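Local coordinates for protein transport protein SEC7 (Saccharomyces cerevisiae, PDB 4OIY), which promotes guanine-nucleotide exchange on ARF1 at the trans-Golgi network through its Sec7 domain, activating this GTPase for vesicle formation and Golgi traffic, at residues L140-T145 with Q151-M156; S13-I18 with I31-L36; R118-D121 with V126-K129. One frame throughout, in Å; residues are numbered along the deposited sequence.

Overall arrangement
The three contacts lie along an all-helical Sec7 domain, the exchange-factor module of a much longer protein, and each packs a helix against chain that follows it in sequence. Contact 2 sits in the N-terminal part, its centre about 39 Å from that of contact 1 and about 37 Å from that of contact 3, on the opposite side of the chain's centre from both. Contacts 1 and 3 are closer, with centres about 25 Å and nearest atoms about 7 Å apart; helix 130-148 connects them, beginning just after 126-129 and carrying 140-145. Contact 3 includes Asp-121, a magnesium ligand in a structure of this protein; contacts 1 and 2 lie away from that site.

Contact 1 of 3, residues L140-T145 with Q151-M156; sequences LIMLNT and QIKNKM
Leu-143 and Met-156 mark the closest backbone approach, their CA atoms 6.4 Å apart, where the loop after helix 130-148 folds back beside the helix before entering helix 158-164. The principal side-chain link is a methionine pair whose chains cross at about a right angle. Met-156 CE reaches Met-142 CG at 3.6 Å and Met-142 CE at 3.6 Å, so one terminal methyl touches two carbons of its neighbour. Met-142 runs extended from the helix until a bend at chi3 (63°) turns its methyl back to meet that of Met-156. On the next helical position Leu-143 contributes CD1, which meets the thioether of Met-156 at SD (3.9 Å) and, nearer the backbone, at CB (4.0 Å). Met-156 is thus held by two successive helix residues; its CG, anti to the backbone N (chi1 -171°), and an extended chi2 send SD and CE out to them. Lys-153 passes across Met-142, its NZ 4.0 Å from Met-142 SD, while its charge is paired in a salt bridge with Asp-146, farther along helix 130-148. Replacing Met-142 by an alanine would probably leave the Met-156 methyl without its partner and free to turn, and take away the thioether beside the lysine. Leu-143 continues inward onto Phe-161, Phe-183 and Ile-186, linking the loop to the domain core. As in other Sec7 domains, this helix probably borders the Arf-binding groove. With no hydrogen bond joining them, the two segments meet by apolar packing, while the lysine salt bridge ties the loop to the helix just beyond residue 145.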
ATOM      1  N   LEU A 140      12.742   4.145   0.211  1.00  9.49           N
ATOM      2  CA  LEU A 140      11.952   5.062   1.014  1.00  9.52           C
ATOM      3  C   LEU A 140      11.353   4.357   2.220  1.00  9.77           C
ATOM      4  O   LEU A 140      11.305   4.932   3.300  1.00  9.56           O
ATOM      5  CB  LEU A 140      10.849   5.718   0.179  1.00  9.36           C
ATOM      6  CG  LEU A 140      11.345   6.716  -0.871  1.00  9.32           C
ATOM      7  CD1 LEU A 140      10.256   7.062  -1.868  1.00  9.40           C
ATOM      8  CD2 LEU A 140      11.893   7.968  -0.201  1.00  9.24           C
ATOM      9  N   ILE A 141      10.900   3.116   2.047  1.00 10.25           N
ATOM     10  CA  ILE A 141      10.381   2.339   3.179  1.00 10.88           C
ATOM     11  C   ILE A 141      11.485   2.105   4.208  1.00 11.53           C
ATOM     12  O   ILE A 141      11.266   2.243   5.419  1.00 11.43           O
ATOM     13  CB  ILE A 141       9.788   0.992   2.714  1.00 11.10           C
ATOM     14  CG1 ILE A 141       8.468   1.227   1.968  1.00 11.18           C
ATOM     15  CG2 ILE A 141       9.547   0.061   3.905  1.00 11.11           C
ATOM     16  CD1 ILE A 141       7.996   0.037   1.171  1.00 11.58           C
ATOM     17  N   MET A 142      12.679   1.773   3.735  1.00 12.27           N
ATOM     18  CA  MET A 142      13.813   1.539   4.642  1.00 13.35           C
ATOM     19  C   MET A 142      14.221   2.813   5.373  1.00 12.77           C
ATOM     20  O   MET A 142      14.529   2.784   6.556  1.00 12.49           O
ATOM     21  CB  MET A 142      15.013   0.987   3.883  1.00 15.62           C
ATOM     22  CG  MET A 142      16.209   0.747   4.783  1.00 17.68           C
ATOM     23  SD  MET A 142      17.530  -0.152   3.976  1.00 21.63           S
ATOM     24  CE  MET A 142      18.058   0.903   2.650  1.00 21.01           C
ATOM     25  N   LEU A 143      14.228   3.930   4.655  1.00 11.81           N
ATOM     26  CA  LEU A 143      14.567   5.217   5.251  1.00 11.78           C
ATOM     27  C   LEU A 143      13.562   5.538   6.338  1.00 12.03           C
ATOM     28  O   LEU A 143      13.934   5.966   7.430  1.00 11.73           O
ATOM     29  CB  LEU A 143      14.551   6.321   4.187  1.00 11.61           C
ATOM     30  CG  LEU A 143      14.755   7.738   4.721  1.00 11.60           C
ATOM     31  CD1 LEU A 143      16.138   7.922   5.326  1.00 11.61           C
ATOM     32  CD2 LEU A 143      14.511   8.759   3.631  1.00 11.60           C
ATOM     33  N   ASN A 144      12.288   5.313   6.035  1.00 12.34           N
ATOM     34  CA  ASN A 144      11.209   5.595   6.977  1.00 13.11           C
ATOM     35  C   ASN A 144      11.393   4.818   8.271  1.00 13.84           C
ATOM     36  O   ASN A 144      11.272   5.373   9.359  1.00 14.61           O
ATOM     37  CB  ASN A 144       9.858   5.230   6.358  1.00 12.99           C
ATOM     38  CG  ASN A 144       8.698   5.655   7.226  1.00 13.40           C
ATOM     39  OD1 ASN A 144       8.499   6.845   7.469  1.00 13.63           O
ATOM     40  ND2 ASN A 144       7.923   4.689   7.698  1.00 13.85           N
ATOM     41  N   THR A 145      11.697   3.534   8.133  1.00 14.57           N
ATOM     42  CA  THR A 145      11.978   2.677   9.281  1.00 15.41           C
ATOM     43  C   THR A 145      13.190   3.179  10.065  1.00 15.58           C
ATOM     44  O   THR A 145      13.114   3.352  11.281  1.00 15.65           O
ATOM     45  CB  THR A 145      12.210   1.227   8.826  1.00 15.82           C
ATOM     46  OG1 THR A 145      10.997   0.703   8.268  1.00 16.67           O
ATOM     47  CG2 THR A 145      12.630   0.346   9.988  1.00 16.10           C
ATOM     48  N   GLN A 151      14.942  -0.006  16.201  1.00 27.21           N
ATOM     49  CA  GLN A 151      15.560  -0.134  17.512  1.00 28.27           C
ATOM     50  C   GLN A 151      16.978  -0.702  17.398  1.00 27.61           C
ATOM     51  O   GLN A 151      17.745  -0.653  18.364  1.00 27.43           O
ATOM     52  CB  GLN A 151      14.715  -1.068  18.385  1.00 29.88           C
ATOM     53  CG  GLN A 151      13.232  -0.719  18.443  1.00 31.24           C
ATOM     54  CD  GLN A 151      12.339  -1.939  18.606  1.00 32.98           C
ATOM     55  OE1 GLN A 151      12.414  -2.889  17.822  1.00 35.26           O
ATOM     56  NE2 GLN A 151      11.483  -1.916  19.621  1.00 33.59           N
ATOM     57  N   ILE A 152      17.320  -1.237  16.226  1.00 26.54           N
ATOM     58  CA  ILE A 152      18.574  -1.980  16.032  1.00 26.09           C
ATOM     59  C   ILE A 152      19.551  -1.338  15.035  1.00 24.85           C
ATOM     60  O   ILE A 152      20.666  -1.828  14.859  1.00 25.29           O
ATOM     61  CB  ILE A 152      18.303  -3.444  15.598  1.00 27.08           C
ATOM     62  CG1 ILE A 152      17.491  -3.499  14.298  1.00 27.53           C
ATOM     63  CG2 ILE A 152      17.575  -4.194  16.704  1.00 27.50           C
ATOM     64  CD1 ILE A 152      17.376  -4.889  13.710  1.00 27.77           C
ATOM     65  N   LYS A 153      19.132  -0.259  14.380  1.00 23.61           N
ATOM     66  CA  LYS A 153      20.007   0.488  13.482  1.00 22.74           C
ATOM     67  C   LYS A 153      19.985   1.951  13.876  1.00 20.44           C
ATOM     68  O   LYS A 153      18.967   2.444  14.365  1.00 18.86           O
ATOM     69  CB  LYS A 153      19.537   0.356  12.031  1.00 24.35           C
ATOM     70  CG  LYS A 153      19.918  -0.958  11.370  1.00 25.60           C
ATOM     71  CD  LYS A 153      19.255  -1.120  10.011  1.00 26.67           C
ATOM     72  CE  LYS A 153      19.956  -0.320   8.927  1.00 27.34           C
ATOM     73  NZ  LYS A 153      19.262  -0.470   7.613  1.00 27.70           N
ATOM     74  N   ASN A 154      21.112   2.632  13.669  1.00 19.60           N
ATOM     75  CA  ASN A 154      21.166   4.084  13.766  1.00 19.11           C
ATOM     76  C   ASN A 154      20.373   4.738  12.636  1.00 18.26           C
ATOM     77  O   ASN A 154      20.116   4.122  11.596  1.00 18.48           O
ATOM     78  CB  ASN A 154      22.614   4.585  13.711  1.00 19.59           C
ATOM     79  CG  ASN A 154      23.363   4.379  15.018  1.00 20.25           C
ATOM     80  OD1 ASN A 154      23.076   5.029  16.033  1.00 20.81           O
ATOM     81  ND2 ASN A 154      24.347   3.492  14.997  1.00 20.95           N
ATOM     82  N   LYS A 155      20.001   5.992  12.841  1.00 17.12           N
ATOM     83  CA  LYS A 155      19.342   6.771  11.798  1.00 16.83           C
ATOM     84  C   LYS A 155      20.183   6.794  10.531  1.00 16.07           C
ATOM     85  O   LYS A 155      21.396   6.986  10.580  1.00 16.06           O
ATOM     86  CB  LYS A 155      19.078   8.200  12.271  1.00 17.49           C
ATOM     87  CG  LYS A 155      17.920   8.278  13.247  1.00 18.22           C
ATOM     88  CD  LYS A 155      17.620   9.699  13.692  1.00 19.33           C
ATOM     89  CE  LYS A 155      16.229   9.777  14.295  1.00 20.64           C
ATOM     90  NZ  LYS A 155      15.916  11.088  14.924  1.00 21.89           N
ATOM     91  N   MET A 156      19.520   6.592   9.397  1.00 14.93           N
ATOM     92  CA  MET A 156      20.158   6.658   8.091  1.00 14.82           C
ATOM     93  C   MET A 156      20.428   8.117   7.735  1.00 14.06           C
ATOM     94  O   MET A 156      19.538   8.956   7.837  1.00 14.47           O
ATOM     95  CB  MET A 156      19.253   6.033   7.030  1.00 15.07           C
ATOM     96  CG  MET A 156      19.924   5.874   5.675  1.00 15.31           C
ATOM     97  SD  MET A 156      18.815   5.230   4.408  1.00 15.78           S
ATOM     98  CE  MET A 156      18.439   3.611   5.067  1.00 16.10           C
TER

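Contact 2 of 3, residues S13-I18 with I31-L36; sequences SECIAI and IKKGFL
Cys-15 meets both Lys-33 and Phe-35 through one atom, its sulfur, where helix 11-21 packs against the end of helix 23-32. SG lies 3.3 Å from Lys-33 CE and 3.5 Å from Lys-33 CD, a short, tight contact with the lysine's methylenes. Toward Phe-35 the same atom approaches CD2 at 3.8 Å and stands 4.9 Å from the ring centroid, 66° off the ring normal: a cysteine sulfur-aromatic contact of oblique geometry. The apolar packing closes up within the second segment, because Lys-33 CE also lies in the plane of the Phe-35 ring, at its edge, so the sulfur, the lysine chain and the ring form one cluster. The bend at chi3 (55°) of Lys-33 turns CE in beside SG and the ring edge, on the side of helix 11-21, and chi4 then swings NZ away. Of electrostatic kind there is a looser relation: Lys-33 NZ and Glu-14 OE1 are 5.0 Å apart, opposite charges that do not touch but would probably attract. Backbone bonding shapes the second segment, where Gly-34, at phi 88°, ends the helix in a Schellman motif, its N bonded to Ile-31 O at 2.9 Å. The turn bends the chain so that the side chains flanking the glycine, Lys-33 and Phe-35, both point toward helix 11-21. Leu-30 also touches Cys-15 and Phe-35, while Ala-11 and Leu-12 meet the phenyl ring, tying the first two helices of the domain together. The chemistry is therefore that of a buried sulfur set against alkyl and aromatic carbon, with the ammonium group turned away from it.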
ATOM      1  N   SER A  13     -21.607  -4.189  10.802  1.00 14.09           N
ATOM      2  CA  SER A  13     -20.564  -4.487  11.786  1.00 14.87           C
ATOM      3  C   SER A  13     -20.368  -5.993  11.951  1.00 14.63           C
ATOM      4  O   SER A  13     -19.246  -6.468  12.092  1.00 13.32           O
ATOM      5  CB  SER A  13     -20.871  -3.820  13.131  1.00 15.87           C
ATOM      6  OG  SER A  13     -20.814  -2.405  13.002  1.00 18.77           O
ATOM      7  N   GLU A  14     -21.458  -6.749  11.894  1.00 14.84           N
ATOM      8  CA  GLU A  14     -21.369  -8.208  11.906  1.00 15.58           C
ATOM      9  C   GLU A  14     -20.572  -8.730  10.707  1.00 14.70           C
ATOM     10  O   GLU A  14     -19.731  -9.611  10.869  1.00 14.60           O
ATOM     11  CB  GLU A  14     -22.765  -8.836  11.948  1.00 17.31           C
ATOM     12  CG  GLU A  14     -23.457  -8.665  13.296  1.00 19.42           C
ATOM     13  CD  GLU A  14     -24.907  -9.129  13.304  1.00 21.26           C
ATOM     14  OE1 GLU A  14     -25.552  -9.141  12.237  1.00 23.54           O
ATOM     15  OE2 GLU A  14     -25.416  -9.470  14.398  1.00 24.10           O
ATOM     16  N   CYS A  15     -20.819  -8.171   9.525  1.00 14.29           N
ATOM     17  CA  CYS A  15     -20.083  -8.553   8.308  1.00 14.49           C
ATOM     18  C   CYS A  15     -18.600  -8.186   8.385  1.00 13.17           C
ATOM     19  O   CYS A  15     -17.741  -8.919   7.885  1.00 12.44           O
ATOM     20  CB  CYS A  15     -20.683  -7.884   7.070  1.00 15.56           C
ATOM     21  SG  CYS A  15     -22.284  -8.526   6.527  1.00 20.26           S
ATOM     22  N   ILE A  16     -18.306  -7.042   8.996  1.00 12.05           N
ATOM     23  CA  ILE A  16     -16.924  -6.602   9.188  1.00 11.56           C
ATOM     24  C   ILE A  16     -16.201  -7.568  10.131  1.00 11.45           C
ATOM     25  O   ILE A  16     -15.036  -7.907   9.913  1.00 10.76           O
ATOM     26  CB  ILE A  16     -16.876  -5.146   9.709  1.00 11.59           C
ATOM     27  CG1 ILE A  16     -17.277  -4.195   8.575  1.00 11.56           C
ATOM     28  CG2 ILE A  16     -15.493  -4.790  10.254  1.00 11.72           C
ATOM     29  CD1 ILE A  16     -17.519  -2.766   9.007  1.00 11.91           C
ATOM     30  N   ALA A  17     -16.896  -8.029  11.162  1.00 11.27           N
ATOM     31  CA  ALA A  17     -16.319  -9.023  12.068  1.00 11.36           C
ATOM     32  C   ALA A  17     -16.002 -10.323  11.331  1.00 11.57           C
ATOM     33  O   ALA A  17     -14.939 -10.920  11.548  1.00 11.51           O
ATOM     34  CB  ALA A  17     -17.252  -9.286  13.244  1.00 11.56           C
ATOM     35  N   ILE A  18     -16.907 -10.750  10.453  1.00 11.43           N
ATOM     36  CA  ILE A  18     -16.672 -11.952   9.646  1.00 11.63           C
ATOM     37  C   ILE A  18     -15.447 -11.726   8.763  1.00 11.19           C
ATOM     38  O   ILE A  18     -14.584 -12.598   8.666  1.00 10.98           O
ATOM     39  CB  ILE A  18     -17.903 -12.323   8.790  1.00 12.31           C
ATOM     40  CG1 ILE A  18     -19.078 -12.711   9.690  1.00 13.08           C
ATOM     41  CG2 ILE A  18     -17.581 -13.473   7.843  1.00 12.44           C
ATOM     42  CD1 ILE A  18     -20.403 -12.761   8.965  1.00 13.58           C
ATOM     43  N   ILE A  31     -22.468 -10.054  -0.134  1.00 22.06           N
ATOM     44  CA  ILE A  31     -23.339 -10.046  -1.316  1.00 23.13           C
ATOM     45  C   ILE A  31     -24.746 -10.499  -0.916  1.00 23.97           C
ATOM     46  O   ILE A  31     -25.726  -9.822  -1.218  1.00 24.19           O
ATOM     47  CB  ILE A  31     -22.784 -10.943  -2.451  1.00 23.48           C
ATOM     48  CG1 ILE A  31     -21.390 -10.468  -2.894  1.00 23.59           C
ATOM     49  CG2 ILE A  31     -23.727 -10.936  -3.650  1.00 23.71           C
ATOM     50  CD1 ILE A  31     -20.595 -11.521  -3.638  1.00 23.94           C
ATOM     51  N   LYS A  32     -24.824 -11.634  -0.221  1.00 25.38           N
ATOM     52  CA  LYS A  32     -26.079 -12.168   0.333  1.00 26.67           C
ATOM     53  C   LYS A  32     -26.875 -11.081   1.046  1.00 27.14           C
ATOM     54  O   LYS A  32     -28.082 -10.950   0.835  1.00 27.16           O
ATOM     55  CB  LYS A  32     -25.772 -13.334   1.295  1.00 27.63           C
ATOM     56  CG  LYS A  32     -26.977 -13.997   1.959  1.00 28.68           C
ATOM     57  CD  LYS A  32     -27.293 -13.417   3.329  1.00 29.93           C
ATOM     58  CE  LYS A  32     -28.441 -14.159   3.996  1.00 30.50           C
ATOM     59  NZ  LYS A  32     -29.184 -13.291   4.954  1.00 30.93           N
ATOM     60  N   LYS A  33     -26.190 -10.296   1.876  1.00 27.94           N
ATOM     61  CA  LYS A  33     -26.838  -9.264   2.685  1.00 29.15           C
ATOM     62  C   LYS A  33     -26.966  -7.908   1.986  1.00 29.05           C
ATOM     63  O   LYS A  33     -27.536  -6.976   2.550  1.00 30.28           O
ATOM     64  CB  LYS A  33     -26.103  -9.106   4.016  1.00 29.84           C
ATOM     65  CG  LYS A  33     -26.182 -10.346   4.893  1.00 31.26           C
ATOM     66  CD  LYS A  33     -25.264 -10.268   6.103  1.00 32.28           C
ATOM     67  CE  LYS A  33     -25.517  -9.027   6.949  1.00 33.30           C
ATOM     68  NZ  LYS A  33     -26.932  -8.896   7.400  1.00 34.38           N
ATOM     69  N   GLY A  34     -26.439  -7.798   0.767  1.00 29.11           N
ATOM     70  CA  GLY A  34     -26.623  -6.605  -0.058  1.00 28.45           C
ATOM     71  C   GLY A  34     -25.607  -5.492   0.137  1.00 28.98           C
ATOM     72  O   GLY A  34     -25.759  -4.408  -0.430  1.00 28.99           O
ATOM     73  N   PHE A  35     -24.571  -5.747   0.930  1.00 28.06           N
ATOM     74  CA  PHE A  35     -23.522  -4.750   1.166  1.00 28.32           C
ATOM     75  C   PHE A  35     -22.507  -4.701   0.029  1.00 28.54           C
ATOM     76  O   PHE A  35     -21.765  -3.727  -0.096  1.00 29.63           O
ATOM     77  CB  PHE A  35     -22.797  -5.032   2.482  1.00 27.73           C
ATOM     78  CG  PHE A  35     -23.617  -4.728   3.698  1.00 27.08           C
ATOM     79  CD1 PHE A  35     -24.034  -3.430   3.959  1.00 27.04           C
ATOM     80  CD2 PHE A  35     -23.969  -5.732   4.590  1.00 26.87           C
ATOM     81  CE1 PHE A  35     -24.790  -3.139   5.079  1.00 27.13           C
ATOM     82  CE2 PHE A  35     -24.724  -5.445   5.713  1.00 27.34           C
ATOM     83  CZ  PHE A  35     -25.135  -4.148   5.957  1.00 27.19           C
ATOM     84  N   LEU A  36     -22.483  -5.752  -0.785  1.00 27.86           N
ATOM     85  CA  LEU A  36     -21.531  -5.886  -1.878  1.00 27.59           C
ATOM     86  C   LEU A  36     -22.271  -6.304  -3.147  1.00 28.16           C
ATOM     87  O   LEU A  36     -23.011  -7.289  -3.151  1.00 28.61           O
ATOM     88  CB  LEU A  36     -20.478  -6.922  -1.489  1.00 26.80           C
ATOM     89  CG  LEU A  36     -19.217  -7.061  -2.337  1.00 25.65           C
ATOM     90  CD1 LEU A  36     -18.491  -5.731  -2.473  1.00 25.04           C
ATOM     91  CD2 LEU A  36     -18.304  -8.117  -1.738  1.00 24.79           C
TER

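Contact 3 of 3, residues R118-D121 with V126-K129; sequences RFVD and VFSK
Phe-119 and Val-120 face Phe-127 across a helix-loop-helix connection of the all-helical Sec7 domain, the turn that leads from helix 105-122 into helix 130-148. Two bumps and two rings interlock. The Val-126 methyl CG1 sits 3.6 Å above the Phe-127 ring plane, over its centre, and also presents itself at the edge of the Phe-119 ring, 4.3 Å from CE2, thus filling the angle between the aromatics. The two aromatic side chains slant across one another, meeting where Phe-119 CE2 approaches Phe-127 CE2 at 3.9 Å. Phe-119 is brought there by a CG anti to its own N (chi1 -178°), which carries the ring off the helix toward the loop. At the edge of the Phe-127 ring, rather than over a face, Val-120 CG1 supplies the second bump. Ile-88 touches both rings, and Ala-133 and Leu-136 pack on Phe-127, so the connection packs against helices 88-96 and 130-148. The neighbouring Asp-121 is a magnesium ligand in a structure of this protein. Besides reaching Phe-127 CD2 at 4.4 Å, Val-120 CG1 rests 4.2 Å from the carbonyl oxygen of Lys-129.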
ATOM      1  N   ARG A 118       1.267   2.232 -11.255  1.00 11.16           N
ATOM      2  CA  ARG A 118       0.188   3.212 -11.111  1.00 11.53           C
ATOM      3  C   ARG A 118       0.782   4.596 -10.954  1.00 10.96           C
ATOM      4  O   ARG A 118       0.322   5.554 -11.578  1.00 10.46           O
ATOM      5  CB  ARG A 118      -0.694   2.859  -9.905  1.00 12.73           C
ATOM      6  CG  ARG A 118      -1.837   3.822  -9.597  1.00 14.42           C
ATOM      7  CD  ARG A 118      -2.942   3.695 -10.614  1.00 15.83           C
ATOM      8  NE  ARG A 118      -4.102   4.526 -10.288  1.00 17.30           N
ATOM      9  CZ  ARG A 118      -5.117   4.752 -11.118  1.00 19.00           C
ATOM     10  NH1 ARG A 118      -5.137   4.206 -12.327  1.00 19.98           N
ATOM     11  NH2 ARG A 118      -6.124   5.527 -10.729  1.00 19.72           N
ATOM     12  N   PHE A 119       1.809   4.715 -10.119  1.00 10.12           N
ATOM     13  CA  PHE A 119       2.418   6.025  -9.905  1.00 10.01           C
ATOM     14  C   PHE A 119       2.954   6.612 -11.208  1.00 10.50           C
ATOM     15  O   PHE A 119       2.722   7.791 -11.506  1.00 10.32           O
ATOM     16  CB  PHE A 119       3.538   5.982  -8.862  1.00  9.66           C
ATOM     17  CG  PHE A 119       4.135   7.334  -8.600  1.00  9.42           C
ATOM     18  CD1 PHE A 119       3.533   8.207  -7.707  1.00  9.51           C
ATOM     19  CD2 PHE A 119       5.230   7.773  -9.325  1.00  9.83           C
ATOM     20  CE1 PHE A 119       4.045   9.472  -7.504  1.00  9.61           C
ATOM     21  CE2 PHE A 119       5.746   9.042  -9.125  1.00  9.62           C
ATOM     22  CZ  PHE A 119       5.158   9.886  -8.208  1.00  9.54           C
ATOM     23  N   VAL A 120       3.660   5.810 -11.991  1.00 10.80           N
ATOM     24  CA  VAL A 120       4.229   6.348 -13.233  1.00 11.73           C
ATOM     25  C   VAL A 120       3.144   6.619 -14.274  1.00 12.43           C
ATOM     26  O   VAL A 120       3.265   7.568 -15.049  1.00 12.68           O
ATOM     27  CB  VAL A 120       5.375   5.494 -13.813  1.00 12.07           C
ATOM     28  CG1 VAL A 120       6.526   5.412 -12.823  1.00 12.05           C
ATOM     29  CG2 VAL A 120       4.903   4.126 -14.266  1.00 12.76           C
ATOM     30  N   ASP A 121       2.083   5.818 -14.280  1.00 13.69           N
ATOM     31  CA  ASP A 121       0.982   6.010 -15.233  1.00 15.12           C
ATOM     32  C   ASP A 121       0.317   7.360 -15.017  1.00 15.40           C
ATOM     33  O   ASP A 121      -0.058   8.046 -15.979  1.00 15.80           O
ATOM     34  CB  ASP A 121      -0.058   4.896 -15.092  1.00 16.48           C
ATOM     35  CG  ASP A 121      -1.140   4.963 -16.163  1.00 18.11           C
ATOM     36  OD1 ASP A 121      -0.802   5.126 -17.354  1.00 20.13           O
ATOM     37  OD2 ASP A 121      -2.324   4.831 -15.806  1.00 20.40           O
ATOM     38  N   VAL A 126       7.884  12.004 -14.631  1.00 16.34           N
ATOM     39  CA  VAL A 126       8.663  12.048 -13.391  1.00 15.92           C
ATOM     40  C   VAL A 126       9.828  11.079 -13.556  1.00 16.29           C
ATOM     41  O   VAL A 126      10.994  11.470 -13.470  1.00 17.35           O
ATOM     42  CB  VAL A 126       7.827  11.682 -12.143  1.00 15.69           C
ATOM     43  CG1 VAL A 126       8.721  11.587 -10.915  1.00 15.23           C
ATOM     44  CG2 VAL A 126       6.743  12.718 -11.916  1.00 15.41           C
ATOM     45  N   PHE A 127       9.494   9.817 -13.804  1.00 16.39           N
ATOM     46  CA  PHE A 127      10.479   8.786 -14.085  1.00 16.90           C
ATOM     47  C   PHE A 127      10.193   8.210 -15.460  1.00 18.36           C
ATOM     48  O   PHE A 127       9.035   8.069 -15.849  1.00 19.55           O
ATOM     49  CB  PHE A 127      10.394   7.651 -13.063  1.00 16.59           C
ATOM     50  CG  PHE A 127      10.518   8.096 -11.632  1.00 16.04           C
ATOM     51  CD1 PHE A 127      11.697   8.662 -11.162  1.00 16.09           C
ATOM     52  CD2 PHE A 127       9.459   7.929 -10.749  1.00 16.04           C
ATOM     53  CE1 PHE A 127      11.814   9.066  -9.838  1.00 15.42           C
ATOM     54  CE2 PHE A 127       9.566   8.328  -9.424  1.00 15.69           C
ATOM     55  CZ  PHE A 127      10.747   8.895  -8.970  1.00 15.33           C
ATOM     56  N   SER A 128      11.249   7.851 -16.175  1.00 19.82           N
ATOM     57  CA  SER A 128      11.112   7.217 -17.483  1.00 20.70           C
ATOM     58  C   SER A 128      10.645   5.758 -17.390  1.00 20.19           C
ATOM     59  O   SER A 128      10.023   5.239 -18.321  1.00 20.94           O
ATOM     60  CB  SER A 128      12.443   7.289 -18.230  1.00 21.32           C
ATOM     61  OG  SER A 128      13.495   6.748 -17.447  1.00 22.48           O
ATOM     62  N   LYS A 129      10.935   5.106 -16.262  1.00 18.83           N
ATOM     63  CA  LYS A 129      10.658   3.683 -16.085  1.00 17.80           C
ATOM     64  C   LYS A 129       9.998   3.428 -14.739  1.00 15.85           C
ATOM     65  O   LYS A 129      10.382   4.025 -13.729  1.00 15.15           O
ATOM     66  CB  LYS A 129      11.962   2.870 -16.143  1.00 18.90           C
ATOM     67  CG  LYS A 129      12.839   3.136 -17.353  1.00 20.44           C
ATOM     68  CD  LYS A 129      12.244   2.569 -18.625  1.00 21.80           C
ATOM     69  CE  LYS A 129      13.200   2.756 -19.790  1.00 23.04           C
ATOM     70  NZ  LYS A 129      12.723   2.057 -21.010  1.00 23.76           N
TER